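Local atomic coordinates of Sso-CP2 metallo-carboxypetidase (PDB entry 4MMO), a protein that probably works as a zinc-dependent carboxypeptidase of the M20 family, hydrolysing peptide bonds at the C-terminal ends of its substrates. Residues P52-E57 with N70-Q75; A102-G107 with G135-G140. All coordinates share one frame; numbering follows the deposited sequence.

Contact 1: P52-E57 with N70-Q75; sequences PVVYAE and NHYDVQ
The hydroxyl of Tyr-72 carries this contact: OH gives its proton to the carbonyl O of Pro-52, 2.6 Å away, just ahead of strand 53-58. The acceptor lies at the edge of the ring, near its plane, while the hydroxyl in turn is tilted 27° from the carbonyl plane of Pro-52. The two side chains cross at about a right angle, and the pyrrolidine ring reaches the tyrosine hydroxyl, its CD 3.3 Å from Tyr-72 OH, so one end of the phenol meets both the main chain and the ring of the proline. Two residues on, Val-54 has its CB directed toward 70-75, and its CG2 brushes CE2 of Tyr-72 obliquely at 4.5 Å, a light apolar touch. Tyr-72 CG sits between the backbone N and the carbonyl carbon (chi1 62°), and from there the ring spans the gap to 52-57. Just before it, zinc ligand His-71 has its ring steadied by ND1, which donates to O of Asp-73. The strands do not pair directly: 128-134 runs between 53-58 and 65-71 in the mixed sheet, bonding Val-54 through Tyr-133 and Asn-70 through Leu-132, while helix 24-39 packs on Pro-52 and Tyr-72 through Ala-28.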
ATOM      1  N   PRO A  52     -20.462 -24.924   3.684  1.00 44.97           N
ATOM      2  CA  PRO A  52     -20.783 -26.284   4.122  1.00 54.22           C
ATOM      3  C   PRO A  52     -19.753 -27.315   3.674  1.00 59.52           C
ATOM      4  O   PRO A  52     -18.971 -27.063   2.757  1.00 46.11           O
ATOM      5  CB  PRO A  52     -22.121 -26.554   3.437  1.00 52.38           C
ATOM      6  CG  PRO A  52     -22.032 -25.786   2.169  1.00 41.52           C
ATOM      7  CD  PRO A  52     -21.219 -24.549   2.478  1.00 37.29           C
ATOM      8  N   VAL A  53     -19.777 -28.470   4.328  1.00 55.99           N
ATOM      9  CA  VAL A  53     -18.882 -29.575   4.017  1.00 36.67           C
ATOM     10  C   VAL A  53     -19.688 -30.730   3.434  1.00 40.19           C
ATOM     11  O   VAL A  53     -20.749 -31.079   3.954  1.00 56.55           O
ATOM     12  CB  VAL A  53     -18.139 -30.045   5.295  1.00 41.67           C
ATOM     13  CG1 VAL A  53     -17.513 -31.417   5.110  1.00 51.99           C
ATOM     14  CG2 VAL A  53     -17.076 -29.035   5.687  1.00 47.94           C
ATOM     15  N   VAL A  54     -19.188 -31.317   2.351  1.00 39.23           N
ATOM     16  CA  VAL A  54     -19.791 -32.523   1.797  1.00 39.50           C
ATOM     17  C   VAL A  54     -19.080 -33.743   2.362  1.00 48.73           C
ATOM     18  O   VAL A  54     -17.859 -33.860   2.261  1.00 40.98           O
ATOM     19  CB  VAL A  54     -19.696 -32.569   0.265  1.00 42.70           C
ATOM     20  CG1 VAL A  54     -20.460 -33.776  -0.270  1.00 39.07           C
ATOM     21  CG2 VAL A  54     -20.232 -31.286  -0.344  1.00 46.05           C
ATOM     22  N   TYR A  55     -19.854 -34.645   2.954  1.00 40.10           N
ATOM     23  CA  TYR A  55     -19.317 -35.852   3.553  1.00 37.07           C
ATOM     24  C   TYR A  55     -20.022 -37.085   3.008  1.00 38.44           C
ATOM     25  O   TYR A  55     -21.217 -37.052   2.723  1.00 43.18           O
ATOM     26  CB  TYR A  55     -19.456 -35.811   5.075  1.00 37.04           C
ATOM     27  CG  TYR A  55     -18.992 -37.081   5.746  1.00 46.65           C
ATOM     28  CD1 TYR A  55     -17.642 -37.317   5.966  1.00 50.11           C
ATOM     29  CD2 TYR A  55     -19.901 -38.050   6.148  1.00 40.09           C
ATOM     30  CE1 TYR A  55     -17.209 -38.477   6.575  1.00 39.26           C
ATOM     31  CE2 TYR A  55     -19.477 -39.217   6.758  1.00 39.54           C
ATOM     32  CZ  TYR A  55     -18.128 -39.426   6.967  1.00 45.40           C
ATOM     33  OH  TYR A  55     -17.690 -40.585   7.573  1.00 48.64           O
ATOM     34  N   ALA A  56     -19.268 -38.173   2.864  1.00 38.15           N
ATOM     35  CA  ALA A  56     -19.833 -39.451   2.449  1.00 27.71           C
ATOM     36  C   ALA A  56     -18.918 -40.584   2.877  1.00 50.43           C
ATOM     37  O   ALA A  56     -17.699 -40.417   2.956  1.00 47.16           O
ATOM     38  CB  ALA A  56     -20.045 -39.481   0.943  1.00 34.72           C
ATOM     39  N   GLU A  57     -19.519 -41.733   3.160  1.00 53.48           N
ATOM     40  CA  GLU A  57     -18.769 -42.922   3.520  1.00 54.78           C
ATOM     41  C   GLU A  57     -19.095 -44.039   2.544  1.00 53.55           C
ATOM     42  O   GLU A  57     -20.261 -44.307   2.259  1.00 42.20           O
ATOM     43  CB  GLU A  57     -19.100 -43.359   4.948  1.00 49.66           C
ATOM     44  CG  GLU A  57     -18.340 -44.600   5.393  1.00 65.45           C
ATOM     45  CD  GLU A  57     -18.546 -44.917   6.860  1.00 74.87           C
ATOM     46  OE1 GLU A  57     -19.433 -44.302   7.486  1.00 90.48           O
ATOM     47  OE2 GLU A  57     -17.818 -45.783   7.387  1.00 68.94           O
ATOM     48  N   ASN A  70     -10.540 -33.150  -0.189  1.00 32.56           N
ATOM     49  CA  ASN A  70     -10.440 -32.245  -1.330  1.00 31.05           C
ATOM     50  C   ASN A  70     -11.243 -30.984  -1.021  1.00 37.97           C
ATOM     51  O   ASN A  70     -11.944 -30.932  -0.019  1.00 35.93           O
ATOM     52  CB  ASN A  70     -10.960 -32.911  -2.605  1.00 35.68           C
ATOM     53  CG  ASN A  70     -10.018 -33.977  -3.137  1.00 35.58           C
ATOM     54  OD1 ASN A  70     -10.280 -35.172  -3.010  1.00 34.33           O
ATOM     55  ND2 ASN A  70      -8.923 -33.546  -3.751  1.00 34.35           N
ATOM     56  N   HIS A  71     -11.135 -29.964  -1.865  1.00 36.13           N
ATOM     57  CA  HIS A  71     -11.935 -28.754  -1.674  1.00 29.48           C
ATOM     58  C   HIS A  71     -12.579 -28.313  -2.977  1.00 32.48           C
ATOM     59  O   HIS A  71     -11.933 -28.300  -4.025  1.00 38.27           O
ATOM     60  CB  HIS A  71     -11.101 -27.627  -1.062  1.00 23.80           C
ATOM     61  CG  HIS A  71      -9.965 -27.171  -1.925  1.00 33.90           C
ATOM     62  ND1 HIS A  71     -10.125 -26.272  -2.950  1.00 27.24           N
ATOM     63  CD2 HIS A  71      -8.650 -27.492  -1.897  1.00 44.32           C
ATOM     64  CE1 HIS A  71      -8.950 -26.053  -3.526  1.00 34.01           C
ATOM     65  NE2 HIS A  71      -8.043 -26.781  -2.905  1.00 38.30           N
ATOM     66  N   TYR A  72     -13.863 -27.967  -2.898  1.00 37.88           N
ATOM     67  CA  TYR A  72     -14.634 -27.601  -4.083  1.00 33.08           C
ATOM     68  C   TYR A  72     -14.592 -26.101  -4.374  1.00 36.26           C
ATOM     69  O   TYR A  72     -15.026 -25.663  -5.435  1.00 42.78           O
ATOM     70  CB  TYR A  72     -16.085 -28.085  -3.963  1.00 35.92           C
ATOM     71  CG  TYR A  72     -16.864 -27.499  -2.805  1.00 38.06           C
ATOM     72  CD1 TYR A  72     -17.562 -26.301  -2.943  1.00 43.64           C
ATOM     73  CD2 TYR A  72     -16.923 -28.152  -1.584  1.00 31.46           C
ATOM     74  CE1 TYR A  72     -18.281 -25.768  -1.888  1.00 38.24           C
ATOM     75  CE2 TYR A  72     -17.640 -27.630  -0.523  1.00 35.69           C
ATOM     76  CZ  TYR A  72     -18.316 -26.435  -0.680  1.00 52.21           C
ATOM     77  OH  TYR A  72     -19.029 -25.917   0.376  1.00 45.96           O
ATOM     78  N   ASP A  73     -14.060 -25.318  -3.441  1.00 34.99           N
ATOM     79  CA  ASP A  73     -13.929 -23.882  -3.656  1.00 29.68           C
ATOM     80  C   ASP A  73     -12.687 -23.582  -4.477  1.00 37.84           C
ATOM     81  O   ASP A  73     -11.719 -24.341  -4.443  1.00 39.66           O
ATOM     82  CB  ASP A  73     -13.878 -23.118  -2.327  1.00 24.84           C
ATOM     83  CG  ASP A  73     -12.658 -23.473  -1.488  1.00 35.39           C
ATOM     84  OD1 ASP A  73     -12.428 -24.676  -1.264  1.00 39.36           O
ATOM     85  OD2 ASP A  73     -11.929 -22.554  -1.056  1.00 36.46           O
ATOM     86  N   VAL A  74     -12.724 -22.469  -5.206  1.00 41.53           N
ATOM     87  CA  VAL A  74     -11.628 -22.060  -6.079  1.00 31.69           C
ATOM     88  C   VAL A  74     -11.198 -20.624  -5.801  1.00 39.00           C
ATOM     89  O   VAL A  74     -11.893 -19.881  -5.107  1.00 43.93           O
ATOM     90  CB  VAL A  74     -12.036 -22.160  -7.559  1.00 33.96           C
ATOM     91  CG1 VAL A  74     -12.317 -23.605  -7.930  1.00 33.62           C
ATOM     92  CG2 VAL A  74     -13.268 -21.282  -7.840  1.00 33.24           C
ATOM     93  N   GLN A  75     -10.055 -20.238  -6.358  1.00 37.17           N
ATOM     94  CA  GLN A  75      -9.549 -18.879  -6.218  1.00 36.96           C
ATOM     95  C   GLN A  75     -10.385 -17.907  -7.049  1.00 46.19           C
ATOM     96  O   GLN A  75     -11.036 -18.316  -8.014  1.00 31.55           O
ATOM     97  CB  GLN A  75      -8.092 -18.811  -6.678  1.00 62.77           C
ATOM     98  CG  GLN A  75      -7.084 -19.349  -5.670  1.00 74.59           C
ATOM     99  CD  GLN A  75      -6.489 -18.262  -4.790  1.00102.00           C
ATOM    100  OE1 GLN A  75      -6.136 -17.184  -5.267  1.00115.42           O
ATOM    101  NE2 GLN A  75      -6.374 -18.545  -3.498  1.00107.76           N
TER

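Contact 2: A102-G107 with G135-G140; sequences ASDNKG and GEEEIG
Two carboxylates, those of Asp-104 and Glu-138, meet with their planes 57° apart. OE2 of Glu-138 comes in tilted well out of the Asp-104 plane and stops 2.8 Å from Asp-104 OD2; water 2 lies off the other side of that plane, closer to it, and donates to OD2 at 2.9 Å. Water 1 stands above the Glu-138 carboxylate plane. This is the metal centre of an M20 peptidase: Asp-104 binds the zinc together with His-71 and Glu-163, while Glu-137 and Glu-138, also zinc ligands in this protein, hold no zinc in this chain. The arrangement is consistent with the paired-metal site of the family, in which an aspartate bridges two zincs. Two acidic oxygens so close make no hydrogen bond, and a second metal would probably relieve the crowding of charge.

Asp-104 extends CG anti to its backbone N (chi1 177°), which carries its carboxylate to the loop 135-140, and Glu-138 comes from the opposite direction on a chain bent at chi2 (-67°). Its other oxygen, OE1, is held by NE2 of Gln-75. Water 2 also lies beside Glu-137, though it has more acceptors around it than protons to give. An alanine in place of Asp-104 removes the carboxylate that binds the zinc, and the metal, left with His-71 and Glu-163, would probably be held less firmly and water 2 would lose an acceptor. Segment 102-107 contains a pi-type turn, 102-106, in the helix that runs on to 121, and the peptide bond before Asn-105 is cis. Water 1 closes the contact from the backbone side, donating to O of Asp-104 at 2.8 Å and to OE2 of Glu-138 at 3.1 Å.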
ATOM      1  N   ALA A 102      -9.439 -26.041 -12.460  1.00 30.57           N
ATOM      2  CA  ALA A 102      -9.138 -27.240 -13.231  1.00 37.80           C
ATOM      3  C   ALA A 102      -8.044 -28.067 -12.538  1.00 32.18           C
ATOM      4  O   ALA A 102      -8.158 -29.284 -12.407  1.00 40.77           O
ATOM      5  CB  ALA A 102      -8.717 -26.861 -14.637  1.00 35.35           C
ATOM      6  N   SER A 103      -7.007 -27.375 -12.078  1.00 29.00           N
ATOM      7  CA  SER A 103      -5.899 -27.988 -11.367  1.00 52.80           C
ATOM      8  C   SER A 103      -6.150 -27.991  -9.859  1.00 60.95           C
ATOM      9  O   SER A 103      -6.028 -29.027  -9.204  1.00 66.49           O
ATOM     10  CB  SER A 103      -4.614 -27.223 -11.678  1.00 56.88           C
ATOM     11  OG  SER A 103      -3.522 -27.740 -10.938  1.00 84.89           O
ATOM     12  N   ASP A 104      -6.507 -26.824  -9.327  1.00 40.43           N
ATOM     13  CA  ASP A 104      -6.716 -26.625  -7.894  1.00 44.67           C
ATOM     14  C   ASP A 104      -8.181 -26.258  -7.656  1.00 42.48           C
ATOM     15  O   ASP A 104      -8.519 -25.082  -7.756  1.00 43.48           O
ATOM     16  CB  ASP A 104      -5.801 -25.485  -7.411  1.00 34.72           C
ATOM     17  CG  ASP A 104      -5.985 -25.147  -5.933  1.00 50.58           C
ATOM     18  OD1 ASP A 104      -6.555 -25.962  -5.178  1.00 48.50           O
ATOM     19  OD2 ASP A 104      -5.540 -24.054  -5.519  1.00 67.17           O
ATOM     20  N   ASN A 105      -9.059 -27.214  -7.330  1.00 33.74           N
ATOM     21  CA  ASN A 105      -8.730 -28.604  -7.002  1.00 30.21           C
ATOM     22  C   ASN A 105      -9.828 -29.548  -7.517  1.00 43.66           C
ATOM     23  O   ASN A 105      -9.975 -30.672  -7.035  1.00 36.43           O
ATOM     24  CB  ASN A 105      -8.582 -28.724  -5.476  1.00 30.18           C
ATOM     25  CG  ASN A 105      -8.200 -30.124  -5.006  1.00 41.91           C
ATOM     26  OD1 ASN A 105      -8.832 -30.672  -4.098  1.00 29.09           O
ATOM     27  ND2 ASN A 105      -7.168 -30.707  -5.616  1.00 36.59           N
ATOM     28  N   LYS A 106     -10.600 -29.095  -8.504  1.00 42.10           N
ATOM     29  CA  LYS A 106     -11.764 -29.858  -8.968  1.00 31.41           C
ATOM     30  C   LYS A 106     -11.422 -31.068  -9.841  1.00 30.45           C
ATOM     31  O   LYS A 106     -12.063 -32.112  -9.731  1.00 34.43           O
ATOM     32  CB  LYS A 106     -12.732 -28.954  -9.735  1.00 30.69           C
ATOM     33  CG  LYS A 106     -13.389 -27.887  -8.877  1.00 29.22           C
ATOM     34  CD  LYS A 106     -14.428 -27.122  -9.675  1.00 30.72           C
ATOM     35  CE  LYS A 106     -15.141 -26.074  -8.823  1.00 38.84           C
ATOM     36  NZ  LYS A 106     -16.085 -25.265  -9.637  1.00 40.75           N
ATOM     37  N   GLY A 107     -10.449 -30.909 -10.732  1.00 27.30           N
ATOM     38  CA  GLY A 107     -10.029 -31.999 -11.595  1.00 32.76           C
ATOM     39  C   GLY A 107      -9.548 -33.189 -10.777  1.00 26.12           C
ATOM     40  O   GLY A 107      -9.966 -34.327 -10.999  1.00 38.65           O
ATOM     41  N   GLY A 135     -15.244 -26.132   1.549  1.00 36.29           N
ATOM     42  CA  GLY A 135     -15.434 -25.019   0.635  1.00 37.92           C
ATOM     43  C   GLY A 135     -14.706 -23.754   1.052  1.00 38.68           C
ATOM     44  O   GLY A 135     -15.030 -22.674   0.561  1.00 42.67           O
ATOM     45  N   GLU A 136     -13.719 -23.880   1.939  1.00 33.53           N
ATOM     46  CA  GLU A 136     -12.997 -22.721   2.472  1.00 34.73           C
ATOM     47  C   GLU A 136     -11.477 -22.853   2.395  1.00 43.15           C
ATOM     48  O   GLU A 136     -10.753 -22.094   3.043  1.00 41.46           O
ATOM     49  CB  GLU A 136     -13.385 -22.491   3.936  1.00 37.83           C
ATOM     50  CG  GLU A 136     -14.854 -22.202   4.161  1.00 42.39           C
ATOM     51  CD  GLU A 136     -15.196 -22.034   5.631  1.00 54.61           C
ATOM     52  OE1 GLU A 136     -14.490 -22.617   6.481  1.00 56.56           O
ATOM     53  OE2 GLU A 136     -16.174 -21.320   5.937  1.00 64.62           O
ATOM     54  N   GLU A 137     -10.986 -23.813   1.619  1.00 44.66           N
ATOM     55  CA  GLU A 137      -9.547 -24.051   1.548  1.00 36.71           C
ATOM     56  C   GLU A 137      -8.801 -22.817   1.049  1.00 41.70           C
ATOM     57  O   GLU A 137      -7.707 -22.510   1.524  1.00 51.22           O
ATOM     58  CB  GLU A 137      -9.239 -25.247   0.647  1.00 43.10           C
ATOM     59  CG  GLU A 137      -7.824 -25.801   0.824  1.00 38.80           C
ATOM     60  CD  GLU A 137      -6.768 -25.035   0.049  1.00 53.73           C
ATOM     61  OE1 GLU A 137      -7.098 -24.427  -0.991  1.00 42.75           O
ATOM     62  OE2 GLU A 137      -5.596 -25.049   0.484  1.00 48.85           O
ATOM     63  N   GLU A 138      -9.398 -22.116   0.091  1.00 38.50           N
ATOM     64  CA  GLU A 138      -8.773 -20.944  -0.503  1.00 44.95           C
ATOM     65  C   GLU A 138      -8.825 -19.718   0.412  1.00 49.10           C
ATOM     66  O   GLU A 138      -8.178 -18.708   0.131  1.00 54.54           O
ATOM     67  CB  GLU A 138      -9.438 -20.617  -1.841  1.00 54.23           C
ATOM     68  CG  GLU A 138      -9.357 -21.737  -2.865  1.00 40.11           C
ATOM     69  CD  GLU A 138      -7.944 -22.000  -3.342  1.00 49.95           C
ATOM     70  OE1 GLU A 138      -7.020 -21.281  -2.909  1.00 50.79           O
ATOM     71  OE2 GLU A 138      -7.758 -22.928  -4.157  1.00 47.54           O
ATOM     72  N   ILE A 139      -9.600 -19.807   1.493  1.00 44.37           N
ATOM     73  CA  ILE A 139      -9.661 -18.743   2.493  1.00 44.41           C
ATOM     74  C   ILE A 139      -9.193 -19.238   3.861  1.00 52.96           C
ATOM     75  O   ILE A 139      -9.669 -18.772   4.896  1.00 52.75           O
ATOM     76  CB  ILE A 139     -11.083 -18.139   2.608  1.00 52.45           C
ATOM     77  CG1 ILE A 139     -12.102 -19.210   3.005  1.00 57.81           C
ATOM     78  CG2 ILE A 139     -11.476 -17.490   1.290  1.00 39.32           C
ATOM     79  CD1 ILE A 139     -13.452 -18.654   3.397  1.00 56.05           C
ATOM     80  N   GLY A 140      -8.270 -20.194   3.859  1.00 40.57           N
ATOM     81  CA  GLY A 140      -7.608 -20.615   5.081  1.00 46.62           C
ATOM     82  C   GLY A 140      -8.333 -21.656   5.915  1.00 45.67           C
ATOM     83  O   GLY A 140      -7.901 -21.947   7.031  1.00 56.37           O
TER
HETATM   84  O   HOH W   1      -8.300 -22.393  -7.142  1.00 46.39           O
HETATM   85  O   HOH W   2      -5.280 -24.622  -2.694  1.00 70.37           O

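Contact 1 is buried packing and contact 2 lies nearer the solvent, although its centre is closer to the middle of the chain. The first joins the residues beside the ends of two strands of the mixed sheet through a phenol-carbonyl bond and a little apolar touch; the second sets acidic side chains from helix 102-121 and a loop round water and metal. Segment 70-75 connects them. As it leaves strand 65-71 it sends Tyr-72 into contact 1, while His-71 NE2 comes within 2.8 Å of Asp-104 OD1 because both bind the zinc. Asp-73 OD2 probably accepts a hydrogen bond from the backbone N of Glu-138, tying the two loops together.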